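Local coordinates for molybdopterin adenylyltransferase (Pyrococcus furiosus, PDB 4LHB), which catalyses the ATP-dependent adenylylation of molybdopterin, releasing diphosphate, as a step in the biosynthesis of the molybdenum cofactor, at residues A27-F31 with V177-K182; I86-A90 with E151-V155; G98-T102 with V138-A142; F115-F121 with A142-R148; V124-S129 with T168-I172. All blocks are in the same frame, centred on the assembly; numbering follows the deposited sequence.

Contact 1 (A27-F31 with V177-K182); sequences APKTF and VFHILK
Phe31 and Phe178 form the aromatic part of this contact, an offset edge-to-face pair with ring centroids 5.6 Å apart and planes at 68°. The edge of Phe31 is the one presented, its CE2 lying 3.8 Å from Phe178 CZ, while the face of Phe178 receives it. A CH-pi contact is added on one face of the Phe31 ring, where Val177 CG2 sits 4.2 Å from the centroid and close to the ring normal, displaced toward the rim. Phe31 takes its less common first torsion, with CG between the backbone N and the carbonyl carbon (chi1 62°), which turns the ring in toward the helix.

Aliphatic contacts complete the join. Leu181 CD1 lies against Phe31 CB at 3.8 Å, and the Pro28 ring reaches the next part of the helix: its CD is 3.9 Å from Lys182 CG and its CG faces Leu181 CB. No hydrogen bond crosses between the two segments, so the join rests on shape and apolar contact.

The loop 27-31 thus leads into strand 32-38 across the C-terminal part of helix 163-184, and Val92 of strand 92-96 touches Phe31, Val177 and Leu181 alike.

Contact 2 (I86-A90 with E151-V155); sequences IKSGA and ERIVV
Arg152 reaches from just before strand 153-159 to the end of helix 75-87, where its guanidinium group meets the backbone carbonyls of Ile86 and Ala90. From CB the chain leaves with CG anti to the backbone N (chi1 -172°) and stays extended through CG and CD to NE, a straight spacer that delivers the charged group to the helix end. At CZ the first neighbours appear: Ile86 CG2 is 3.8 Å from CZ and lies over one face of the guanidinium. NH1 adds only a weak bond to Ile86 O. NH2 carries the main grip. It donates to Ile86 O at 2.8 Å, in the carbonyl plane and on a lone pair, and again to Ala90 O at 2.8 Å, this time from above the carbonyl plane and with a bent N-H...O angle of 132°.

The target is a Schellman motif. Gly89, with positive phi, is its C-prime residue, and its N bonds to Ile86 O, so that this carbonyl accepts from both Gly89 N and Arg152 NH2. A positive group at a helix C-terminus, where carbonyl oxygens gather, is probably favoured by the helix dipole.

Beside the arginine, Val154 points the same way off the strand and packs its CG1 3.9 Å from Ile86 CG1, while its CG2 lies near Ala90 O. Ile76 of a neighbouring subunit packs on Ile86, Arg152 and Val154.

Contact 3 (G98-T102 with V138-A142); sequences GTGIT and VLTRA. With SO4 (sulfate ion), chain F.
Arg141 lays its side chain along the backbone of Thr99 and Gly100, its CB only 3.4 Å from Thr99 O. A bend at chi3 (-33°) brings the guanidinium back to that same carbonyl, which NE meets at 3.0 Å in a nearly straight bond, the oxygen lying near the guanidinium plane. NH2 adds a weak bond to Thr99 O and another weak one to a water, which in turn donates to Gly98 O. The charge has a second partner in Glu109, which forms a salt bridge with NH2.

On the other side of Thr99 lies a sulfate, probably from the crystallisation liquor. Thr99 N donates to its O3 at 2.8 Å and almost linearly. The hydroxyl OG1 stands between this sulfate oxygen and Arg141 O, within hydrogen-bonding distance of each. Backbone N-H groups from two parts of the chain, Thr99 and Gly161, hold this tetrahedral anion, which is consistent with a phosphate-binding place in this ATP-dependent enzyme.

Farther along, Ile101 CD1 packs 3.5 Å from Leu139 CD2, the two side chains crossing at about a right angle.

Lys117 and Arg148 of a neighbouring subunit reach carbonyls of segment 98-102. That segment belongs to the loop between strand 92-96 and helix 107-111, and segment 138-142 to that between helix 121-133 and strand 143-148.

Contact 4 (F115-F121 with A142-R148); sequences FDKELSF and ATAGIIR
Phe115 lies flat on Gly145: its ring takes Gly145 CA over the centre of one face, 3.6 Å from the centroid and 3° off the normal, a CH-pi contact made possible by the lack of a side chain there. At the ring edge stands Thr143 OG1, itself weakly bonded to Glu118 OE2.

Farther along the same two segments, Leu119 CD2 meets Ile146 CD1 at 3.6 Å, and Phe121 sets its CB 3.5 Å from Ala144 CB.

Behind these side chains runs an antiparallel pairing with a classic beta bulge, in which Asp116 and Lys117 both face Ile146. Ile146 O takes Asp116 N at 2.6 Å and Lys117 N only weakly; Ile146 N returns a bond to Lys117 O at 2.9 Å. Leu119 N then bonds to Ala144 O. At the bulge the Asp116 carboxylate turns back to the strand, where OD2 accepts Arg148 N at 3.1 Å from above its plane.

Further out, Lys75 of a neighbouring subunit makes a salt bridge with that same OD2, while the Lys117 amino group reaches Gly100 O and Glu109 of another subunit. Leu119 and Phe121 rest on helix 163-184, through Ile180 and through Ile172 and Ile173.

Contact 5 (V124-S129 with T168-I172); sequences VFRAKS and TGLEI
Phe125 meets helix 163-184 with its ring held obliquely, CE1 coming 3.5 Å from Gly169 N and almost as near to Gly169 CA. The ring is carried to the one residue there without a side chain by a first torsion of -172°, which sets CG opposite the backbone N, and the backbones approach closely at this point, 6.4 Å between Phe125 CA and Gly169 CA. Ile172 comes from the other helix toward the Phe125 backbone, its CD1 3.7 Å from Phe125 CA and 3.8 Å from Val124 CG1, with the Val124 and Ile172 side chains slanting past each other. One turn on, Lys128 lays its aliphatic part against Thr168, CG to CG2 3.5 Å, while Ser129 OG bonds back to Phe125 O within its own helix.

The axes of the two short segments approach to 9.8 Å, with 124° between their N-to-C directions.

Lys128 and Glu171 cross at about a right angle, and their charged ends stay 4.9 Å apart (NZ to OE2). Each has its partner elsewhere, Lys128 in Glu131 and Glu171 in Tyr135 of a neighbouring subunit, so cohesion between these segments is essentially apolar.

Contacts 2 and 4 share the mixed sheet, where strands 153-159 and 143-148 are neighbours; their centres are 14 Å apart and Val154 N probably bonds to Ile147 O. Contacts 1 and 5 use helix 163-184, their centres 19 Å apart, and the helix meets strand 153-159 through Ile180 and Leu181 on Val155, and segment 115-121 through Ile180 on Leu119. Contact 3 lies at the other end, about 28 Å between centres from contact 1, and shares Ala142 with contact 4. Contact 1 joins the two ends of the modelled chain and encloses the rest, whereas contacts 3, 4 and 5 interleave. The sulfate-binding loop is thus tied into the fold, and all five contacts adjoin other subunits.

Contact 1 (A27-F31 with V177-K182)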
# COMPACT_ATOMS: atom_id res chain seq x y z
N ALA C 27 -14.49 30.73 7.05
CA ALA C 27 -13.97 30.19 8.37
C ALA C 27 -15.09 29.70 9.31
O ALA C 27 -16.06 30.41 9.51
CB ALA C 27 -13.14 31.24 9.08
N PRO C 28 -14.95 28.48 9.91
CA PRO C 28 -16.05 27.82 10.66
C PRO C 28 -16.42 28.43 12.04
O PRO C 28 -15.55 28.66 12.89
CB PRO C 28 -15.55 26.37 10.83
CG PRO C 28 -14.05 26.50 10.85
CD PRO C 28 -13.71 27.66 9.95
N LYS C 29 -17.73 28.67 12.23
CA LYS C 29 -18.32 29.35 13.43
C LYS C 29 -18.58 28.37 14.58
O LYS C 29 -18.05 28.55 15.69
CB LYS C 29 -19.62 30.12 13.04
CG LYS C 29 -19.37 31.61 12.72
CD LYS C 29 -20.16 32.14 11.53
CE LYS C 29 -19.59 33.46 11.00
NZ LYS C 29 -19.58 33.52 9.50
N THR C 30 -19.38 27.34 14.30
CA THR C 30 -19.39 26.09 15.10
C THR C 30 -19.63 24.79 14.27
O THR C 30 -20.25 24.81 13.22
CB THR C 30 -20.48 26.16 16.15
OG1 THR C 30 -20.31 25.07 17.08
CG2 THR C 30 -21.86 26.18 15.45
N PHE C 31 -19.20 23.66 14.81
CA PHE C 31 -19.35 22.36 14.12
C PHE C 31 -20.33 21.40 14.78
O PHE C 31 -20.73 21.54 15.95
CB PHE C 31 -17.99 21.67 14.06
CG PHE C 31 -17.44 21.37 15.40
CD1 PHE C 31 -17.69 20.15 16.01
CD2 PHE C 31 -16.72 22.31 16.07
CE1 PHE C 31 -17.19 19.86 17.28
CE2 PHE C 31 -16.23 22.04 17.34
CZ PHE C 31 -16.45 20.81 17.96
N VAL C 177 -9.38 21.41 17.11
CA VAL C 177 -10.52 21.08 16.23
C VAL C 177 -10.80 22.17 15.20
O VAL C 177 -11.00 21.86 14.01
CB VAL C 177 -11.79 20.67 17.00
CG1 VAL C 177 -12.27 21.79 17.92
CG2 VAL C 177 -12.85 20.25 15.99
N PHE C 178 -10.75 23.43 15.61
CA PHE C 178 -11.04 24.55 14.66
C PHE C 178 -9.89 24.80 13.71
O PHE C 178 -10.12 25.04 12.52
CB PHE C 178 -11.37 25.83 15.40
CG PHE C 178 -12.68 25.79 16.09
CD1 PHE C 178 -13.85 25.89 15.36
CD2 PHE C 178 -12.75 25.66 17.45
CE1 PHE C 178 -15.11 25.86 15.99
CE2 PHE C 178 -13.98 25.63 18.09
CZ PHE C 178 -15.17 25.74 17.37
N HIS C 179 -8.66 24.73 14.18
CA HIS C 179 -7.53 24.81 13.22
C HIS C 179 -7.71 23.75 12.11
O HIS C 179 -7.62 24.02 10.88
CB HIS C 179 -6.18 24.58 13.87
CG HIS C 179 -5.76 25.63 14.87
ND1 HIS C 179 -6.38 26.83 14.99
CD2 HIS C 179 -4.71 25.64 15.78
CE1 HIS C 179 -5.75 27.55 15.94
NE2 HIS C 179 -4.75 26.82 16.43
N ILE C 180 -8.03 22.54 12.56
CA ILE C 180 -8.11 21.41 11.64
C ILE C 180 -9.25 21.66 10.68
O ILE C 180 -9.09 21.55 9.46
CB ILE C 180 -8.27 20.04 12.36
CG1 ILE C 180 -7.03 19.73 13.19
CG2 ILE C 180 -8.40 19.00 11.31
CD1 ILE C 180 -7.18 18.75 14.33
N LEU C 181 -10.41 22.04 11.21
CA LEU C 181 -11.56 22.15 10.30
C LEU C 181 -11.30 23.20 9.25
O LEU C 181 -11.71 23.06 8.11
CB LEU C 181 -12.84 22.45 11.05
CG LEU C 181 -13.44 21.24 11.77
CD1 LEU C 181 -14.41 21.77 12.84
CD2 LEU C 181 -14.10 20.32 10.73
N LYS C 182 -10.62 24.27 9.68
CA LYS C 182 -10.39 25.43 8.83
C LYS C 182 -9.44 25.08 7.68
O LYS C 182 -9.73 25.37 6.56
CB LYS C 182 -9.88 26.63 9.66
CG LYS C 182 -9.96 27.97 8.93
CD LYS C 182 -8.63 28.37 8.30
CE LYS C 182 -8.65 29.77 7.65
NZ LYS C 182 -7.25 30.21 7.29

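Contact 2 (I86-A90 with E151-V155)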
# COMPACT_ATOMS: atom_id res chain seq x y z
N ILE C 86 -22.07 10.79 10.24
CA ILE C 86 -21.86 11.68 9.15
C ILE C 86 -23.19 12.07 8.49
O ILE C 86 -23.36 13.21 8.14
CB ILE C 86 -20.85 11.13 8.14
CG1 ILE C 86 -19.45 11.09 8.74
CG2 ILE C 86 -20.78 11.98 6.89
CD1 ILE C 86 -18.47 10.26 7.92
N LYS C 87 -24.10 11.15 8.29
CA LYS C 87 -25.36 11.49 7.62
C LYS C 87 -26.15 12.46 8.49
O LYS C 87 -26.79 13.36 7.98
CB LYS C 87 -26.25 10.29 7.31
CG LYS C 87 -27.34 10.60 6.30
CD LYS C 87 -28.53 9.67 6.43
CE LYS C 87 -29.66 10.04 5.47
NZ LYS C 87 -29.77 9.15 4.28
N SER C 88 -26.07 12.32 9.80
CA SER C 88 -26.70 13.29 10.69
C SER C 88 -26.09 14.69 10.69
O SER C 88 -26.42 15.46 11.59
CB SER C 88 -26.55 12.80 12.11
OG SER C 88 -27.03 11.52 12.15
N GLY C 89 -25.14 14.96 9.79
CA GLY C 89 -24.47 16.25 9.67
C GLY C 89 -23.21 16.43 10.49
O GLY C 89 -22.67 17.55 10.53
N ALA C 90 -22.69 15.40 11.16
CA ALA C 90 -21.40 15.57 11.87
C ALA C 90 -20.25 15.96 10.95
O ALA C 90 -20.10 15.37 9.88
CB ALA C 90 -21.01 14.33 12.62
N GLU C 151 -17.26 18.56 -2.06
CA GLU C 151 -16.99 19.74 -1.25
C GLU C 151 -16.84 19.47 0.27
O GLU C 151 -15.93 20.03 0.92
CB GLU C 151 -18.07 20.80 -1.50
CG GLU C 151 -17.74 22.20 -0.93
CD GLU C 151 -18.28 23.35 -1.77
OE1 GLU C 151 -17.72 24.46 -1.65
OE2 GLU C 151 -19.25 23.17 -2.55
N ARG C 152 -17.72 18.64 0.84
CA ARG C 152 -17.73 18.33 2.30
C ARG C 152 -16.47 17.62 2.90
O ARG C 152 -15.81 16.89 2.21
CB ARG C 152 -19.02 17.56 2.61
CG ARG C 152 -19.27 17.34 4.08
CD ARG C 152 -20.65 16.72 4.33
NE ARG C 152 -20.81 16.45 5.77
CZ ARG C 152 -21.72 15.65 6.30
NH1 ARG C 152 -22.59 15.01 5.54
NH2 ARG C 152 -21.75 15.48 7.62
N ILE C 153 -16.17 17.85 4.18
CA ILE C 153 -14.97 17.38 4.91
C ILE C 153 -15.48 16.78 6.16
O ILE C 153 -16.42 17.30 6.71
CB ILE C 153 -14.04 18.58 5.30
CG1 ILE C 153 -12.86 18.58 4.38
CG2 ILE C 153 -13.53 18.60 6.75
CD1 ILE C 153 -13.25 18.32 2.95
N VAL C 154 -14.90 15.68 6.61
CA VAL C 154 -15.19 15.15 7.95
C VAL C 154 -13.90 14.81 8.64
O VAL C 154 -13.00 14.31 8.01
CB VAL C 154 -16.14 13.93 7.93
CG1 VAL C 154 -16.38 13.42 9.34
CG2 VAL C 154 -17.48 14.30 7.30
N VAL C 155 -13.80 15.09 9.93
CA VAL C 155 -12.54 14.87 10.62
C VAL C 155 -12.87 13.77 11.58
O VAL C 155 -13.88 13.85 12.29
CB VAL C 155 -12.04 16.12 11.41
CG1 VAL C 155 -10.75 15.83 12.18
CG2 VAL C 155 -11.80 17.28 10.45

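Contact 3 (G98-T102 with V138-A142)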
# COMPACT_ATOMS: atom_id res chain seq x y z
N GLY C 98 -10.97 0.09 20.62
CA GLY C 98 -10.72 -0.80 19.49
C GLY C 98 -9.43 -0.46 18.76
O GLY C 98 -9.29 -0.78 17.53
N THR C 99 -8.54 0.25 19.47
CA THR C 99 -7.33 0.79 18.87
C THR C 99 -6.10 -0.02 19.24
O THR C 99 -5.04 0.20 18.69
CB THR C 99 -7.03 2.27 19.23
OG1 THR C 99 -6.61 2.37 20.60
CG2 THR C 99 -8.18 3.26 18.83
N GLY C 100 -6.26 -0.97 20.15
CA GLY C 100 -5.13 -1.81 20.60
C GLY C 100 -4.62 -2.90 19.67
O GLY C 100 -4.95 -2.96 18.48
N ILE C 101 -3.81 -3.78 20.24
CA ILE C 101 -3.17 -4.83 19.48
C ILE C 101 -3.79 -6.26 19.58
O ILE C 101 -3.18 -7.24 19.10
CB ILE C 101 -1.66 -4.85 19.79
CG1 ILE C 101 -1.40 -5.20 21.26
CG2 ILE C 101 -1.01 -3.54 19.34
CD1 ILE C 101 0.03 -5.64 21.49
N THR C 102 -5.01 -6.40 20.12
CA THR C 102 -5.69 -7.73 20.12
C THR C 102 -6.34 -7.96 18.79
O THR C 102 -6.41 -7.03 17.97
CB THR C 102 -6.81 -7.82 21.16
OG1 THR C 102 -7.90 -6.96 20.79
CG2 THR C 102 -6.29 -7.48 22.57
N VAL C 138 4.45 2.74 23.57
CA VAL C 138 4.72 1.78 22.49
C VAL C 138 3.44 1.03 22.07
O VAL C 138 3.29 0.68 20.90
CB VAL C 138 5.92 0.86 22.91
CG1 VAL C 138 6.01 -0.42 22.11
CG2 VAL C 138 7.21 1.67 22.81
N LEU C 139 2.51 0.85 23.02
CA LEU C 139 1.21 0.28 22.73
C LEU C 139 0.15 1.30 22.36
O LEU C 139 -0.91 0.91 21.88
CB LEU C 139 0.68 -0.52 23.94
CG LEU C 139 1.42 -1.83 24.13
CD1 LEU C 139 1.01 -2.50 25.41
CD2 LEU C 139 1.16 -2.72 22.94
N THR C 140 0.39 2.58 22.61
CA THR C 140 -0.65 3.57 22.36
C THR C 140 -0.84 3.75 20.85
O THR C 140 0.13 4.05 20.10
CB THR C 140 -0.38 4.96 22.93
OG1 THR C 140 0.02 4.89 24.30
CG2 THR C 140 -1.63 5.78 22.85
N ARG C 141 -2.08 3.56 20.42
CA ARG C 141 -2.40 3.83 19.04
C ARG C 141 -3.63 4.73 18.98
O ARG C 141 -4.56 4.62 19.77
CB ARG C 141 -2.53 2.51 18.25
CG ARG C 141 -1.37 1.53 18.55
CD ARG C 141 -1.22 0.36 17.57
NE ARG C 141 -2.55 -0.01 17.10
CZ ARG C 141 -2.80 -0.65 15.97
NH1 ARG C 141 -1.81 -1.06 15.18
NH2 ARG C 141 -4.07 -0.89 15.65
N ALA C 142 -3.56 5.71 18.11
CA ALA C 142 -4.63 6.70 17.98
C ALA C 142 -4.32 7.35 16.70
O ALA C 142 -3.16 7.42 16.31
CB ALA C 142 -4.56 7.73 19.08
S SO4 F . -8.39 0.23 23.38
O1 SO4 F . -9.62 -0.26 24.02
O2 SO4 F . -7.50 -0.86 22.93
O3 SO4 F . -8.78 0.97 22.16
O4 SO4 F . -7.59 1.06 24.34
O HOH W 1 -7.33 -0.70 15.77

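Contact 4 (F115-F121 with A142-R148)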
# COMPACT_ATOMS: atom_id res chain seq x y z
N PHE C 115 -9.33 7.75 4.91
CA PHE C 115 -8.82 9.09 5.00
C PHE C 115 -8.25 9.57 3.69
O PHE C 115 -7.41 8.91 3.16
CB PHE C 115 -7.64 9.17 5.99
CG PHE C 115 -8.00 8.89 7.39
CD1 PHE C 115 -9.29 9.02 7.84
CD2 PHE C 115 -7.02 8.50 8.29
CE1 PHE C 115 -9.62 8.75 9.16
CE2 PHE C 115 -7.33 8.24 9.62
CZ PHE C 115 -8.64 8.36 10.05
N ASP C 116 -8.64 10.75 3.21
CA ASP C 116 -7.92 11.37 2.10
C ASP C 116 -6.65 12.08 2.57
O ASP C 116 -5.72 12.20 1.81
CB ASP C 116 -8.80 12.30 1.31
CG ASP C 116 -10.02 11.60 0.80
OD1 ASP C 116 -10.04 11.29 -0.40
OD2 ASP C 116 -10.95 11.33 1.57
N LYS C 117 -6.59 12.52 3.82
CA LYS C 117 -5.36 13.12 4.36
C LYS C 117 -5.22 12.62 5.78
O LYS C 117 -6.20 12.56 6.49
CB LYS C 117 -5.45 14.67 4.34
CG LYS C 117 -4.25 15.36 3.65
CD LYS C 117 -4.64 16.00 2.33
CE LYS C 117 -3.54 16.06 1.28
NZ LYS C 117 -2.32 16.87 1.50
N GLU C 118 -4.03 12.20 6.18
CA GLU C 118 -3.84 11.73 7.54
C GLU C 118 -3.13 12.78 8.40
O GLU C 118 -2.29 13.48 7.91
CB GLU C 118 -3.05 10.41 7.58
CG GLU C 118 -3.43 9.56 8.81
CD GLU C 118 -2.33 8.63 9.33
OE1 GLU C 118 -1.23 8.55 8.68
OE2 GLU C 118 -2.57 7.98 10.40
N LEU C 119 -3.47 12.90 9.68
CA LEU C 119 -2.90 13.94 10.53
C LEU C 119 -1.80 13.31 11.32
O LEU C 119 -1.71 12.10 11.35
CB LEU C 119 -3.97 14.59 11.42
CG LEU C 119 -5.14 15.26 10.67
CD1 LEU C 119 -6.26 15.87 11.54
CD2 LEU C 119 -4.62 16.27 9.68
N SER C 120 -0.95 14.11 11.95
CA SER C 120 0.10 13.62 12.88
C SER C 120 -0.44 13.53 14.32
O SER C 120 0.30 13.71 15.29
CB SER C 120 1.29 14.57 12.89
OG SER C 120 1.52 15.12 11.60
N PHE C 121 -1.73 13.28 14.45
CA PHE C 121 -2.36 13.24 15.74
C PHE C 121 -1.81 12.19 16.69
O PHE C 121 -1.75 12.42 17.89
CB PHE C 121 -3.85 13.05 15.55
CG PHE C 121 -4.60 12.98 16.81
CD1 PHE C 121 -5.21 14.11 17.32
CD2 PHE C 121 -4.68 11.78 17.50
CE1 PHE C 121 -5.89 14.06 18.53
CE2 PHE C 121 -5.37 11.71 18.70
CZ PHE C 121 -5.98 12.86 19.23
N ALA C 142 -3.56 5.71 18.11
CA ALA C 142 -4.63 6.70 17.98
C ALA C 142 -4.32 7.35 16.70
O ALA C 142 -3.16 7.42 16.31
CB ALA C 142 -4.56 7.73 19.08
N THR C 143 -5.34 7.84 16.04
CA THR C 143 -5.14 8.39 14.70
C THR C 143 -6.19 9.42 14.45
O THR C 143 -7.21 9.46 15.14
CB THR C 143 -5.25 7.27 13.64
OG1 THR C 143 -4.79 7.78 12.38
CG2 THR C 143 -6.71 6.75 13.49
N ALA C 144 -5.97 10.23 13.43
CA ALA C 144 -6.97 11.20 12.98
C ALA C 144 -6.76 11.47 11.50
O ALA C 144 -5.63 11.42 11.02
CB ALA C 144 -6.88 12.48 13.82
N GLY C 145 -7.81 11.76 10.77
CA GLY C 145 -7.65 12.07 9.38
C GLY C 145 -8.90 12.70 8.85
O GLY C 145 -9.91 12.77 9.58
N ILE C 146 -8.86 13.05 7.56
CA ILE C 146 -9.94 13.73 6.87
C ILE C 146 -10.51 12.85 5.80
O ILE C 146 -9.78 12.37 4.93
CB ILE C 146 -9.41 15.00 6.16
CG1 ILE C 146 -8.90 15.97 7.21
CG2 ILE C 146 -10.51 15.70 5.39
CD1 ILE C 146 -7.50 15.61 7.63
N ILE C 147 -11.82 12.68 5.82
CA ILE C 147 -12.53 12.10 4.71
C ILE C 147 -13.18 13.27 3.95
O ILE C 147 -13.86 14.06 4.55
CB ILE C 147 -13.67 11.16 5.22
CG1 ILE C 147 -13.15 10.12 6.23
CG2 ILE C 147 -14.43 10.50 4.07
CD1 ILE C 147 -14.20 9.20 6.85
N ARG C 148 -13.00 13.34 2.64
CA ARG C 148 -13.61 14.35 1.82
C ARG C 148 -14.65 13.87 0.81
O ARG C 148 -14.42 12.88 0.12
CB ARG C 148 -12.56 14.92 0.91
CG ARG C 148 -11.45 15.65 1.59
CD ARG C 148 -10.40 15.82 0.52
NE ARG C 148 -9.30 16.60 1.02
CZ ARG C 148 -8.12 16.61 0.45
NH1 ARG C 148 -7.91 15.86 -0.61
NH2 ARG C 148 -7.14 17.38 0.94

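Contact 5 (V124-S129 with T168-I172)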
# COMPACT_ATOMS: atom_id res chain seq x y z
N VAL C 124 1.49 13.30 18.33
CA VAL C 124 1.25 14.34 19.34
C VAL C 124 0.61 13.74 20.60
O VAL C 124 1.12 13.91 21.73
CB VAL C 124 0.45 15.52 18.76
CG1 VAL C 124 -0.10 16.37 19.88
CG2 VAL C 124 1.37 16.32 17.80
N PHE C 125 -0.42 12.94 20.36
CA PHE C 125 -1.03 12.11 21.40
C PHE C 125 0.02 11.33 22.16
O PHE C 125 0.03 11.32 23.38
CB PHE C 125 -2.06 11.11 20.81
CG PHE C 125 -2.84 10.39 21.85
CD1 PHE C 125 -4.06 10.86 22.26
CD2 PHE C 125 -2.31 9.28 22.47
CE1 PHE C 125 -4.78 10.21 23.25
CE2 PHE C 125 -3.00 8.64 23.48
CZ PHE C 125 -4.25 9.10 23.86
N ARG C 126 0.87 10.61 21.45
CA ARG C 126 1.87 9.82 22.12
C ARG C 126 2.85 10.69 22.89
O ARG C 126 3.25 10.31 23.99
CB ARG C 126 2.56 8.85 21.15
CG ARG C 126 1.71 7.60 20.93
CD ARG C 126 2.34 6.49 20.12
NE ARG C 126 2.48 6.87 18.73
CZ ARG C 126 1.49 6.93 17.86
NH1 ARG C 126 0.25 6.62 18.21
NH2 ARG C 126 1.73 7.34 16.62
N ALA C 127 3.21 11.85 22.35
CA ALA C 127 4.16 12.74 23.07
C ALA C 127 3.55 13.21 24.39
O ALA C 127 4.18 13.11 25.42
CB ALA C 127 4.60 13.93 22.23
N LYS C 128 2.31 13.67 24.38
CA LYS C 128 1.74 14.12 25.63
C LYS C 128 1.62 12.93 26.60
O LYS C 128 1.95 13.04 27.77
CB LYS C 128 0.36 14.79 25.43
CG LYS C 128 -0.23 15.44 26.69
CD LYS C 128 0.56 16.67 27.14
CE LYS C 128 0.08 17.24 28.49
NZ LYS C 128 0.90 16.79 29.67
N SER C 129 1.16 11.79 26.09
CA SER C 129 0.93 10.61 26.91
C SER C 129 2.19 10.09 27.55
O SER C 129 2.15 9.53 28.63
CB SER C 129 0.33 9.49 26.08
OG SER C 129 -1.01 9.77 25.79
N THR C 168 -6.50 12.80 27.67
CA THR C 168 -5.35 13.34 26.96
C THR C 168 -5.72 13.65 25.52
O THR C 168 -5.34 14.69 24.99
CB THR C 168 -4.15 12.39 26.98
OG1 THR C 168 -4.12 11.67 28.23
CG2 THR C 168 -2.85 13.14 26.83
N GLY C 169 -6.50 12.78 24.87
CA GLY C 169 -6.98 13.07 23.50
C GLY C 169 -7.88 14.30 23.38
O GLY C 169 -7.79 15.11 22.42
N LEU C 170 -8.75 14.43 24.37
CA LEU C 170 -9.63 15.58 24.45
C LEU C 170 -8.86 16.90 24.63
O LEU C 170 -9.21 17.92 24.05
CB LEU C 170 -10.65 15.38 25.56
CG LEU C 170 -11.77 14.42 25.17
CD1 LEU C 170 -12.57 13.98 26.40
CD2 LEU C 170 -12.65 15.01 24.08
N GLU C 171 -7.79 16.89 25.39
CA GLU C 171 -7.01 18.11 25.47
C GLU C 171 -6.65 18.57 24.02
O GLU C 171 -6.76 19.75 23.66
CB GLU C 171 -5.75 17.86 26.28
CG GLU C 171 -5.71 18.37 27.72
CD GLU C 171 -4.25 18.63 28.17
OE1 GLU C 171 -3.52 19.39 27.47
OE2 GLU C 171 -3.82 18.07 29.22
N ILE C 172 -6.26 17.60 23.19
CA ILE C 172 -5.70 17.90 21.87
C ILE C 172 -6.78 18.31 20.89
O ILE C 172 -6.62 19.26 20.12
CB ILE C 172 -4.78 16.76 21.34
CG1 ILE C 172 -3.65 16.50 22.35
CG2 ILE C 172 -4.16 17.11 20.01
CD1 ILE C 172 -2.95 15.18 22.13